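6-phosphogluconolactonase (Thermotoga maritima, PDB 1PBT) catalyses the hydrolysis of 6-phosphogluconolactone to 6-phosphogluconate, the second step of the oxidative pentose phosphate pathway. Local coordinates at residues P69-E72 / K73-E76. Residues are numbered along the deposited sequence; the frame is centred on the assembly and turned at random.
Sequences PVYE and KLAE
Pro69 O accepts a long i to i+4 hydrogen bond from Lys73 N (3.3 Å). The same carbonyl oxygen is brushed by Lys73 CG at 3.5 Å. Lys73 CG stands beside its own backbone N (chi1 -63°), which puts it against Pro69 O; the rest of the chain leads away. Val70 O takes a shorter, straighter bond from Leu74 N (2.9 Å) and only a weak one from Lys73 N. The side chains of Val70 and Leu74 lie side by side and point the same way, with Val70 CG1 3.9 Å from Leu74 CD1. CG1 reaches this methyl because it stands anti to the valine nitrogen (chi1 168°). Both residues face Ile43 of helix 35-53. Tyr71 O receives Ala75 N at 2.8 Å. The Tyr71 ring meets Leu74 CD1 more loosely, at its edge and near its plane. Its hydroxyl is hydrogen-bonded to Ala62 O, so the buried ring is fixed at its polar end. Glu72 O lies 3.3 Å from Glu76 OE2, but both atoms are acceptors and do not bond. Arg113 joins them: NH1 bonds Glu72 O, and NH2 forms a salt bridge with Glu76 OE2. Pro69 to Leu74 belong to helix 67-74, which connects parallel strands 57-61 and 84-92 in a beta-alpha-beta unit. Regular i to i+4 bonds satisfy the carbonyls of Pro69, Val70 and Tyr71. At Glu72 a guanidinium serves instead, and its positive charge probably offsets the closeness of the carbonyl and carboxylate oxygens.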
loop_
_atom_site.group_PDB
_atom_site.type_symbol
_atom_site.label_atom_id
_atom_site.label_comp_id
_atom_site.label_asym_id
_atom_site.label_seq_id
_atom_site.Cartn_x
_atom_site.Cartn_y
_atom_site.Cartn_z
ATOM N N PRO A 69 11.429 1.935 5.265
ATOM C CA PRO A 69 12.205 3.027 5.873
ATOM C C PRO A 69 11.339 4.264 6.112
ATOM O O PRO A 69 11.521 5.001 7.080
ATOM C CB PRO A 69 13.300 3.302 4.835
ATOM C CG PRO A 69 13.441 2.005 4.118
ATOM C CD PRO A 69 12.029 1.520 3.983
ATOM N N VAL A 70 10.412 4.503 5.191
ATOM C CA VAL A 70 9.517 5.632 5.305
ATOM C C VAL A 70 8.585 5.448 6.491
ATOM O O VAL A 70 8.355 6.391 7.248
ATOM C CB VAL A 70 8.705 5.818 4.006
ATOM C CG1 VAL A 70 7.555 6.818 4.218
ATOM C CG2 VAL A 70 9.646 6.315 2.900
ATOM N N TYR A 71 8.068 4.232 6.666
ATOM C CA TYR A 71 7.166 3.964 7.778
ATOM C C TYR A 71 7.925 4.127 9.091
ATOM O O TYR A 71 7.384 4.626 10.077
ATOM C CB TYR A 71 6.596 2.539 7.713
ATOM C CG TYR A 71 5.873 2.181 6.434
ATOM C CD1 TYR A 71 5.228 3.164 5.670
ATOM C CD2 TYR A 71 5.781 0.851 6.016
ATOM C CE1 TYR A 71 4.506 2.822 4.520
ATOM C CE2 TYR A 71 5.055 0.493 4.856
ATOM C CZ TYR A 71 4.424 1.491 4.123
ATOM O OH TYR A 71 3.710 1.153 2.997
ATOM N N GLU A 72 9.180 3.698 9.085
ATOM C CA GLU A 72 10.042 3.767 10.257
ATOM C C GLU A 72 10.104 5.195 10.792
ATOM O O GLU A 72 10.017 5.426 12.006
ATOM C CB GLU A 72 11.433 3.268 9.867
ATOM C CG GLU A 72 12.411 3.118 11.005
ATOM C CD GLU A 72 13.545 2.183 10.643
ATOM O OE1 GLU A 72 13.978 2.200 9.467
ATOM O OE2 GLU A 72 14.001 1.434 11.534
ATOM N N LYS A 73 10.233 6.153 9.882
ATOM C CA LYS A 73 10.289 7.564 10.248
ATOM C C LYS A 73 8.902 8.085 10.613
ATOM O O LYS A 73 8.753 8.860 11.556
ATOM C CB LYS A 73 10.848 8.388 9.086
ATOM C CG LYS A 73 12.280 8.052 8.701
ATOM C CD LYS A 73 13.266 8.530 9.748
ATOM C CE LYS A 73 14.685 8.520 9.205
ATOM N NZ LYS A 73 15.637 9.184 10.142
ATOM N N LEU A 74 7.888 7.663 9.860
ATOM C CA LEU A 74 6.523 8.105 10.145
ATOM C C LEU A 74 6.080 7.697 11.554
ATOM O O LEU A 74 5.344 8.431 12.219
ATOM C CB LEU A 74 5.545 7.535 9.110
ATOM C CG LEU A 74 5.549 8.233 7.744
ATOM C CD1 LEU A 74 4.638 7.483 6.771
ATOM C CD2 LEU A 74 5.068 9.667 7.906
ATOM N N ALA A 75 6.540 6.533 12.005
ATOM C CA ALA A 75 6.187 6.046 13.332
ATOM C C ALA A 75 6.711 6.963 14.437
ATOM O O ALA A 75 6.191 6.965 15.553
ATOM C CB ALA A 75 6.727 4.659 13.522
ATOM N N GLU A 76 7.733 7.745 14.118
ATOM C CA GLU A 76 8.328 8.641 15.097
ATOM C C GLU A 76 7.592 9.967 15.235
ATOM O O GLU A 76 7.792 10.681 16.214
ATOM C CB GLU A 76 9.798 8.893 14.730
ATOM C CG GLU A 76 10.713 7.711 15.018
ATOM C CD GLU A 76 11.980 7.708 14.176
ATOM O OE1 GLU A 76 12.490 8.802 13.843
ATOM O OE2 GLU A 76 12.476 6.603 13.859
#